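Local coordinates for protein STE5 (Saccharomyces cerevisiae, PDB 3FZE) that acts as a scaffold of yeast pheromone signalling, its minimal scaffold domain cocatalysing phosphorylation of the MAP kinase Fus3 by Ste7, at residues 20-25 / 112-117; 24-29 / 56-61; 91-96 / 128-133. All coordinates share one frame; numbering follows the deposited sequence.

Contact 1 (20-25 / 112-117)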
loop_
_atom_site.group_PDB
_atom_site.type_symbol
_atom_site.label_atom_id
_atom_site.label_comp_id
_atom_site.label_asym_id
_atom_site.label_seq_id
_atom_site.Cartn_x
_atom_site.Cartn_y
_atom_site.Cartn_z
ATOM N N LEU A 20 -8.282 1.056 -6.403
ATOM C CA LEU A 20 -6.968 0.667 -5.923
ATOM C C LEU A 20 -7.092 -0.266 -4.741
ATOM O O LEU A 20 -8.044 -0.173 -3.954
ATOM C CB LEU A 20 -6.179 1.883 -5.444
ATOM C CG LEU A 20 -5.893 2.983 -6.454
ATOM C CD1 LEU A 20 -5.162 4.125 -5.768
ATOM C CD2 LEU A 20 -5.077 2.438 -7.610
ATOM N N ALA A 21 -6.100 -1.139 -4.610
ATOM C CA ALA A 21 -5.870 -1.897 -3.386
ATOM C C ALA A 21 -4.516 -1.465 -2.855
ATOM O O ALA A 21 -3.505 -1.598 -3.546
ATOM C CB ALA A 21 -5.860 -3.384 -3.679
ATOM N N ILE A 22 -4.511 -0.935 -1.634
ATOM C CA ILE A 22 -3.295 -0.442 -1.000
ATOM C C ILE A 22 -2.791 -1.458 0.017
ATOM O O ILE A 22 -3.466 -1.738 1.004
ATOM C CB ILE A 22 -3.550 0.905 -0.268
ATOM C CG1 ILE A 22 -4.360 1.869 -1.146
ATOM C CG2 ILE A 22 -2.236 1.532 0.157
ATOM C CD1 ILE A 22 -3.587 2.429 -2.341
ATOM N N ILE A 23 -1.606 -2.011 -0.218
ATOM C CA ILE A 23 -1.037 -2.989 0.707
ATOM C C ILE A 23 0.176 -2.361 1.387
ATOM O O ILE A 23 1.145 -2.001 0.728
ATOM C CB ILE A 23 -0.659 -4.297 -0.023
ATOM C CG1 ILE A 23 -1.846 -4.777 -0.865
ATOM C CG2 ILE A 23 -0.261 -5.355 0.982
ATOM C CD1 ILE A 23 -1.471 -5.442 -2.185
ATOM N N LEU A 24 0.089 -2.198 2.703
ATOM C CA LEU A 24 1.105 -1.503 3.487
ATOM C C LEU A 24 1.695 -2.430 4.536
ATOM O O LEU A 24 0.986 -2.942 5.399
ATOM C CB LEU A 24 0.514 -0.259 4.169
ATOM C CG LEU A 24 -0.161 0.770 3.259
ATOM C CD1 LEU A 24 -0.634 1.948 4.107
ATOM C CD2 LEU A 24 0.766 1.251 2.149
ATOM N N GLN A 25 2.998 -2.672 4.435
ATOM C CA GLN A 25 3.685 -3.488 5.414
ATOM C C GLN A 25 4.511 -2.566 6.288
ATOM O O GLN A 25 5.398 -1.864 5.791
ATOM C CB GLN A 25 4.578 -4.486 4.703
ATOM C CG GLN A 25 5.434 -5.282 5.647
ATOM C CD GLN A 25 6.137 -6.413 4.934
ATOM O OE1 GLN A 25 6.638 -6.236 3.826
ATOM N NE2 GLN A 25 6.163 -7.589 5.556
ATOM N N GLY A 112 -5.732 -1.114 -9.630
ATOM C CA GLY A 112 -4.350 -0.737 -9.395
ATOM C C GLY A 112 -3.887 -1.269 -8.051
ATOM O O GLY A 112 -4.580 -1.122 -7.050
ATOM N N ILE A 113 -2.719 -1.901 -8.038
ATOM C CA ILE A 113 -2.164 -2.470 -6.821
ATOM C C ILE A 113 -0.957 -1.669 -6.377
ATOM O O ILE A 113 -0.021 -1.463 -7.147
ATOM C CB ILE A 113 -1.744 -3.940 -7.018
ATOM C CG1 ILE A 113 -2.927 -4.766 -7.505
ATOM C CG2 ILE A 113 -1.168 -4.508 -5.722
ATOM C CD1 ILE A 113 -4.058 -4.804 -6.540
ATOM N N VAL A 114 -0.982 -1.222 -5.124
ATOM C CA VAL A 114 0.104 -0.414 -4.601
ATOM C C VAL A 114 0.634 -1.108 -3.355
ATOM O O VAL A 114 -0.051 -1.178 -2.340
ATOM C CB VAL A 114 -0.366 1.011 -4.254
ATOM C CG1 VAL A 114 0.792 1.844 -3.723
ATOM C CG2 VAL A 114 -0.986 1.679 -5.486
ATOM N N ALA A 115 1.843 -1.644 -3.446
ATOM C CA ALA A 115 2.450 -2.360 -2.329
ATOM C C ALA A 115 3.628 -1.561 -1.787
ATOM O O ALA A 115 4.599 -1.318 -2.495
ATOM C CB ALA A 115 2.890 -3.767 -2.765
ATOM N N VAL A 116 3.531 -1.137 -0.530
ATOM C CA VAL A 116 4.567 -0.322 0.074
ATOM C C VAL A 116 5.006 -0.960 1.391
ATOM O O VAL A 116 4.167 -1.376 2.198
ATOM C CB VAL A 116 4.073 1.114 0.347
ATOM C CG1 VAL A 116 5.238 2.009 0.753
ATOM C CG2 VAL A 116 3.352 1.692 -0.887
ATOM N N SER A 117 6.312 -1.037 1.613
ATOM C CA SER A 117 6.842 -1.679 2.819
ATOM C C SER A 117 8.097 -0.953 3.300
ATOM O O SER A 117 8.892 -0.475 2.491
ATOM C CB SER A 117 7.161 -3.150 2.532
ATOM O OG SER A 117 7.772 -3.792 3.649
#

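Contact 2 (24-29 / 56-61)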
loop_
_atom_site.group_PDB
_atom_site.type_symbol
_atom_site.label_atom_id
_atom_site.label_comp_id
_atom_site.label_asym_id
_atom_site.label_seq_id
_atom_site.Cartn_x
_atom_site.Cartn_y
_atom_site.Cartn_z
ATOM N N LEU A 24 0.089 -2.198 2.703
ATOM C CA LEU A 24 1.105 -1.503 3.487
ATOM C C LEU A 24 1.695 -2.430 4.536
ATOM O O LEU A 24 0.986 -2.942 5.399
ATOM C CB LEU A 24 0.514 -0.259 4.169
ATOM C CG LEU A 24 -0.161 0.770 3.259
ATOM C CD1 LEU A 24 -0.634 1.948 4.107
ATOM C CD2 LEU A 24 0.766 1.251 2.149
ATOM N N GLN A 25 2.998 -2.672 4.435
ATOM C CA GLN A 25 3.685 -3.488 5.414
ATOM C C GLN A 25 4.511 -2.566 6.288
ATOM O O GLN A 25 5.398 -1.864 5.791
ATOM C CB GLN A 25 4.578 -4.486 4.703
ATOM C CG GLN A 25 5.434 -5.282 5.647
ATOM C CD GLN A 25 6.137 -6.413 4.934
ATOM O OE1 GLN A 25 6.638 -6.236 3.826
ATOM N NE2 GLN A 25 6.163 -7.589 5.556
ATOM N N ILE A 26 4.198 -2.538 7.579
ATOM C CA ILE A 26 4.857 -1.609 8.488
ATOM C C ILE A 26 5.638 -2.285 9.616
ATOM O O ILE A 26 5.086 -3.064 10.403
ATOM C CB ILE A 26 3.859 -0.600 9.101
ATOM C CG1 ILE A 26 3.002 0.037 8.003
ATOM C CG2 ILE A 26 4.616 0.460 9.888
ATOM C CD1 ILE A 26 1.891 0.954 8.514
ATOM N N ASP A 27 6.932 -1.992 9.658
ATOM C CA ASP A 27 7.780 -2.279 10.815
ATOM C C ASP A 27 7.723 -1.027 11.680
ATOM O O ASP A 27 8.276 0.016 11.324
ATOM C CB ASP A 27 9.216 -2.566 10.362
ATOM C CG ASP A 27 10.163 -2.815 11.521
ATOM O OD1 ASP A 27 9.829 -2.425 12.658
ATOM O OD2 ASP A 27 11.253 -3.395 11.296
ATOM N N PHE A 28 7.013 -1.120 12.795
ATOM C CA PHE A 28 6.751 0.044 13.629
ATOM C C PHE A 28 7.989 0.546 14.362
ATOM O O PHE A 28 8.058 1.714 14.746
ATOM C CB PHE A 28 5.634 -0.263 14.624
ATOM C CG PHE A 28 4.317 -0.540 13.980
ATOM C CD1 PHE A 28 3.465 0.503 13.646
ATOM C CD2 PHE A 28 3.930 -1.839 13.696
ATOM C CE1 PHE A 28 2.249 0.253 13.055
ATOM C CE2 PHE A 28 2.717 -2.093 13.096
ATOM C CZ PHE A 28 1.878 -1.045 12.778
ATOM N N THR A 29 8.964 -0.336 14.543
ATOM C CA THR A 29 10.183 0.016 15.271
ATOM C C THR A 29 11.078 0.959 14.467
ATOM O O THR A 29 11.929 1.649 15.030
ATOM C CB THR A 29 10.989 -1.237 15.680
ATOM O OG1 THR A 29 11.596 -1.826 14.522
ATOM C CG2 THR A 29 10.090 -2.264 16.365
ATOM N N PHE A 56 -7.707 -2.025 1.223
ATOM C CA PHE A 56 -6.408 -1.949 1.867
ATOM C C PHE A 56 -6.078 -3.280 2.521
ATOM O O PHE A 56 -6.950 -4.119 2.744
ATOM C CB PHE A 56 -6.385 -0.869 2.947
ATOM C CG PHE A 56 -7.101 -1.265 4.210
ATOM C CD1 PHE A 56 -6.393 -1.771 5.292
ATOM C CD2 PHE A 56 -8.483 -1.178 4.296
ATOM C CE1 PHE A 56 -7.051 -2.160 6.457
ATOM C CE2 PHE A 56 -9.155 -1.563 5.450
ATOM C CZ PHE A 56 -8.437 -2.057 6.529
ATOM N N CYS A 57 -4.804 -3.448 2.826
ATOM C CA CYS A 57 -4.351 -4.545 3.655
ATOM C C CYS A 57 -3.104 -4.083 4.392
ATOM O O CYS A 57 -2.188 -3.556 3.780
ATOM C CB CYS A 57 -4.032 -5.756 2.786
ATOM S SG CYS A 57 -3.549 -7.216 3.736
ATOM N N PHE A 58 -3.102 -4.256 5.712
ATOM C CA PHE A 58 -1.937 -3.971 6.541
ATOM C C PHE A 58 -1.245 -5.275 6.910
ATOM O O PHE A 58 -1.904 -6.236 7.303
ATOM C CB PHE A 58 -2.355 -3.252 7.825
ATOM C CG PHE A 58 -2.641 -1.792 7.640
ATOM C CD1 PHE A 58 -1.607 -0.885 7.462
ATOM C CD2 PHE A 58 -3.940 -1.323 7.681
ATOM C CE1 PHE A 58 -1.872 0.474 7.300
ATOM C CE2 PHE A 58 -4.216 0.034 7.526
ATOM C CZ PHE A 58 -3.180 0.923 7.324
ATOM N N VAL A 59 0.079 -5.293 6.785
ATOM C CA VAL A 59 0.885 -6.487 7.050
ATOM C C VAL A 59 2.028 -6.119 7.982
ATOM O O VAL A 59 2.650 -5.068 7.819
ATOM C CB VAL A 59 1.457 -7.056 5.741
ATOM C CG1 VAL A 59 2.280 -8.328 6.003
ATOM C CG2 VAL A 59 0.328 -7.329 4.758
ATOM N N ASP A 60 2.310 -6.968 8.965
ATOM C CA ASP A 60 3.428 -6.690 9.867
ATOM C C ASP A 60 4.780 -7.114 9.282
ATOM O O ASP A 60 4.852 -7.670 8.186
ATOM C CB ASP A 60 3.184 -7.205 11.305
ATOM C CG ASP A 60 3.352 -8.723 11.466
ATOM O OD1 ASP A 60 3.919 -9.393 10.583
ATOM O OD2 ASP A 60 2.918 -9.237 12.520
ATOM N N ARG A 61 5.853 -6.834 10.012
ATOM C CA ARG A 61 7.189 -7.066 9.482
ATOM C C ARG A 61 7.525 -8.544 9.291
ATOM O O ARG A 61 8.484 -8.873 8.596
ATOM C CB ARG A 61 8.247 -6.380 10.341
ATOM C CG ARG A 61 8.362 -6.905 11.747
ATOM C CD ARG A 61 9.345 -6.047 12.524
ATOM N NE ARG A 61 9.595 -6.570 13.862
ATOM C CZ ARG A 61 10.451 -6.032 14.725
ATOM N NH1 ARG A 61 11.148 -4.952 14.391
ATOM N NH2 ARG A 61 10.616 -6.578 15.922
HETATM O O HOH W 1 5.524 -4.998 12.216
#

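Contact 3 (91-96 / 128-133)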
loop_
_atom_site.group_PDB
_atom_site.type_symbol
_atom_site.label_atom_id
_atom_site.label_comp_id
_atom_site.label_asym_id
_atom_site.label_seq_id
_atom_site.Cartn_x
_atom_site.Cartn_y
_atom_site.Cartn_z
ATOM N N THR A 91 -2.327 -15.289 10.380
ATOM C CA THR A 91 -2.549 -15.392 8.936
ATOM C C THR A 91 -1.404 -14.770 8.143
ATOM O O THR A 91 -1.208 -13.557 8.188
ATOM C CB THR A 91 -3.853 -14.689 8.512
ATOM O OG1 THR A 91 -4.953 -15.209 9.270
ATOM C CG2 THR A 91 -4.109 -14.904 7.017
ATOM N N GLN A 92 -0.661 -15.600 7.418
ATOM C CA GLN A 92 0.400 -15.104 6.540
ATOM C C GLN A 92 -0.170 -14.447 5.287
ATOM O O GLN A 92 -1.113 -14.952 4.679
ATOM C CB GLN A 92 1.350 -16.232 6.135
ATOM C CG GLN A 92 2.361 -16.584 7.221
ATOM C CD GLN A 92 3.509 -15.586 7.313
ATOM O OE1 GLN A 92 4.346 -15.487 6.400
ATOM N NE2 GLN A 92 3.576 -14.862 8.427
ATOM N N PHE A 93 0.407 -13.315 4.905
ATOM C CA PHE A 93 -0.018 -12.621 3.699
ATOM C C PHE A 93 0.550 -13.217 2.406
ATOM O O PHE A 93 1.704 -13.627 2.347
ATOM C CB PHE A 93 0.367 -11.145 3.767
ATOM C CG PHE A 93 0.090 -10.412 2.493
ATOM C CD1 PHE A 93 -1.168 -9.892 2.245
ATOM C CD2 PHE A 93 1.072 -10.291 1.520
ATOM C CE1 PHE A 93 -1.437 -9.229 1.061
ATOM C CE2 PHE A 93 0.804 -9.623 0.327
ATOM C CZ PHE A 93 -0.450 -9.104 0.100
ATOM N N SER A 94 -0.273 -13.228 1.363
ATOM C CA SER A 94 0.198 -13.460 0.002
ATOM C C SER A 94 -0.766 -12.748 -0.930
ATOM O O SER A 94 -1.917 -12.494 -0.561
ATOM C CB SER A 94 0.246 -14.952 -0.342
ATOM O OG SER A 94 -1.058 -15.514 -0.385
ATOM N N PRO A 95 -0.299 -12.402 -2.134
ATOM C CA PRO A 95 -1.221 -11.759 -3.075
ATOM C C PRO A 95 -2.430 -12.645 -3.386
ATOM O O PRO A 95 -3.552 -12.139 -3.406
ATOM C CB PRO A 95 -0.354 -11.545 -4.317
ATOM C CG PRO A 95 1.028 -11.374 -3.761
ATOM C CD PRO A 95 1.103 -12.330 -2.588
ATOM N N ILE A 96 -2.215 -13.940 -3.614
ATOM C CA ILE A 96 -3.344 -14.824 -3.888
ATOM C C ILE A 96 -4.303 -14.895 -2.700
ATOM O O ILE A 96 -5.519 -14.898 -2.884
ATOM C CB ILE A 96 -2.911 -16.253 -4.312
ATOM C CG1 ILE A 96 -4.141 -17.070 -4.719
ATOM C CG2 ILE A 96 -2.172 -16.959 -3.195
ATOM C CD1 ILE A 96 -4.988 -16.399 -5.772
ATOM N N LEU A 128 7.283 -7.227 -0.781
ATOM C CA LEU A 128 7.815 -6.743 -2.051
ATOM C C LEU A 128 8.420 -7.867 -2.909
ATOM O O LEU A 128 8.658 -7.677 -4.104
ATOM C CB LEU A 128 8.831 -5.615 -1.817
ATOM C CG LEU A 128 8.365 -4.426 -0.970
ATOM C CD1 LEU A 128 9.492 -3.455 -0.705
ATOM C CD2 LEU A 128 7.215 -3.706 -1.660
ATOM N N PHE A 129 8.643 -9.035 -2.313
ATOM C CA PHE A 129 9.197 -10.178 -3.044
ATOM C C PHE A 129 8.110 -11.090 -3.609
ATOM O O PHE A 129 8.408 -12.070 -4.291
ATOM C CB PHE A 129 10.098 -11.029 -2.133
ATOM C CG PHE A 129 11.386 -10.362 -1.754
ATOM C CD1 PHE A 129 12.570 -10.719 -2.368
ATOM C CD2 PHE A 129 11.412 -9.384 -0.781
ATOM C CE1 PHE A 129 13.758 -10.107 -2.018
ATOM C CE2 PHE A 129 12.594 -8.768 -0.431
ATOM C CZ PHE A 129 13.769 -9.128 -1.049
ATOM N N GLN A 130 6.853 -10.787 -3.311
ATOM C CA GLN A 130 5.791 -11.761 -3.541
ATOM C C GLN A 130 5.235 -11.636 -4.955
ATOM O O GLN A 130 5.502 -10.651 -5.637
ATOM C CB GLN A 130 4.709 -11.626 -2.462
ATOM C CG GLN A 130 5.244 -11.955 -1.067
ATOM C CD GLN A 130 4.267 -11.649 0.057
ATOM O OE1 GLN A 130 3.086 -11.389 -0.187
ATOM N NE2 GLN A 130 4.761 -11.665 1.303
ATOM N N ASP A 131 4.490 -12.641 -5.406
ATOM C CA ASP A 131 4.007 -12.630 -6.783
ATOM C C ASP A 131 2.571 -12.118 -6.886
ATOM O O ASP A 131 1.626 -12.748 -6.404
ATOM C CB ASP A 131 4.191 -13.992 -7.474
ATOM C CG ASP A 131 3.192 -15.037 -7.009
ATOM O OD1 ASP A 131 2.702 -14.940 -5.863
ATOM O OD2 ASP A 131 2.905 -15.964 -7.796
ATOM N N TYR A 132 2.434 -10.958 -7.511
ATOM C CA TYR A 132 1.142 -10.300 -7.649
ATOM C C TYR A 132 0.456 -10.795 -8.922
ATOM O O TYR A 132 -0.552 -10.254 -9.375
ATOM C CB TYR A 132 1.319 -8.787 -7.557
ATOM C CG TYR A 132 1.736 -8.396 -6.143
ATOM C CD1 TYR A 132 3.056 -8.531 -5.726
ATOM C CD2 TYR A 132 0.803 -7.956 -5.212
ATOM C CE1 TYR A 132 3.443 -8.203 -4.429
ATOM C CE2 TYR A 132 1.181 -7.625 -3.915
ATOM C CZ TYR A 132 2.503 -7.756 -3.530
ATOM O OH TYR A 132 2.887 -7.427 -2.247
ATOM N N ARG A 133 1.071 -11.842 -9.468
ATOM C CA ARG A 133 0.472 -12.810 -10.380
ATOM C C ARG A 133 -1.035 -12.706 -10.594
ATOM O O ARG A 133 -1.501 -12.382 -11.683
ATOM C CB ARG A 133 0.800 -14.223 -9.893
HETATM O O HOH W 2 0.456 -15.115 -4.442
#

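Contact 1 (20-25 / 112-117)
Leu24 and Val116 run alongside each other, CD2 of Leu24 leaning on CB of Val116 at 3.8 Å. Two residues back Ile22 and Val114 pair in the same manner, at least in one of the two conformers of Ile22. Trp170 of helix 170-180 packs on both Leu24 and Val116. On the other face the fit is less regular: Ile23 crosses Ile113 at a slant, CD1 of Ile23 meeting CG2 of Ile113 at 3.7 Å, while CD1 of Ile113 turns back to CB of Ala21. These are neighbouring parallel strands at the heart of an alpha/beta/alpha, vWA-like domain, with 19-26 and 111-117 side by side in the middle of the mixed sheet. Five backbone bonds join them, alternating from Ala21 N to Gly112 O through to Gln25 N to Val116 O; all are nearly straight. CD2 of Leu20 sits 3.7 Å from Gly112 CA, so close that a CB on Gly112 would run into it. At the C-terminal end the pairing turns polar. Gln25 sends CG anti to its backbone N (chi1 174°) and runs on extended, which carries the amide alongside Ser117. Ser117 OG donates to Gln25 OE1 over 2.7 Å, arriving 35° out of the carbonyl plane, and Ile127 N gives the same oxygen a second bond. Gln25 NE2 is held by Lys125 O, so the buried amide is gripped at both ends.

Contact 2 (24-29 / 56-61)
Arg61 and Asp27 meet through their first torsions: CG of Arg61 stands between its own N and carbonyl carbon (chi1 64°) with the chain then stretched to NE, while CG of Asp27 lies opposite its backbone N (chi1 178°). The arginine thereby runs across the aspartate, Arg61 CD 3.5 Å from Asp27 CG, with carboxylate and guanidinium planes 82° apart. Arg61 NH1 makes only weak bonds in this salt bridge: a bent one to Asp27 OD1 at 3.3 Å, and a longer, straighter one to Asp27 OD2, which lies in the guanidinium plane at its edge. Asp27 OD1 also accepts from Thr29 OG1 at 2.6 Å and from Thr29 N, the latter making an Asx turn. An asparagine in place of Asp27 would probably leave Arg61 without its opposite charge here. Leu24 CD1 packs 3.7 Å from Phe58 CE1, and Ile26 CD1 reaches the same ring atom; Val40 of helix 35-50 touches Leu24 and Phe58. Strands 19-26 and 55-60 with that helix form a beta-alpha-beta unit, its parallel strands joined by Leu24 N to Cys57 O, Val59 N to Leu24 O and Ile26 N to Val59 O. Gln25 NE2 donates to Asp60 O at 2.9 Å, while Ser117 OG binds the OE1 end. A water joins Ile26 O to Arg61 N, donating to the first and accepting from the second. Thr29's two bonds thus probably fix the carboxylate of buried Asp27, to which exposed Arg61 adds only weak ones.

Contact 3 (91-96 / 128-133)
Pro95 sets its CG over the middle of the Tyr132 ring, 3.6 Å from the centroid and only 7° off the ring normal, a well-formed CH-pi contact. It is the first residue of helix 95-102, and Ser94 before it is the N-cap, its OG accepting from Trp97 N. The contact therefore fastens a capped helix start of the vWA-like domain to the loop that links strands 111-117 and 145-150. Packing is tight round the proline. Pro95 CG also lies 3.0 Å from Asp131 O, and Pro95 CD 3.7 Å from Gln130 CB, so the pyrrolidine ring is held between the loop backbone and two side chains. Tyr132 swings CG away from its carbonyl carbon (chi1 -68°), which brings the ring beneath Pro95; Tyr132 OH bonds Ile127 O, and Ile113 and Ala115 of strand 111-117 touch the side chain from the sheet. Gln130, extended beyond CG, lays its amide beside the Phe93 ring, the two planes 29° apart. Its NE2, at the ring edge, is bonded to Asn63 OD1, whereas OE1 is buried without a polar partner in the model, and its close approach to the ring is doubtful. Asn63 also bonds the backbone of Phe93, tying both sides of the contact to one residue. The outer side is looser and wetter. No direct hydrogen bond joins the two segments, and exposed Asp131 reaches the helix start through a water that donates to Asp131 OD1 at 2.7 Å and accepts from Ile96 N at 3.0 Å.

Contacts 1 and 2 are consecutive strand pairings of one sheet, both using strand 19-26 and sharing Leu24 and Gln25; their centres are about 10 Å apart. Ile22 O, 2.8 Å from Cys57 N in a probable hydrogen bond, ties them directly. Contact 3 packs on the sheet face that carries Ile23, Ala115 and Val59, its centre about 11 Å from that of contact 1 and about 13 Å from that of contact 2. Tyr132 CE2 rests 3.8 Å from Ile23 CD1, and Phe93 reaches across to the neighbouring strand, Phe93 CG lying 3.8 Å from Val59 CG2. The loop and helix start of contact 3 thus cover both strand pairings from one side.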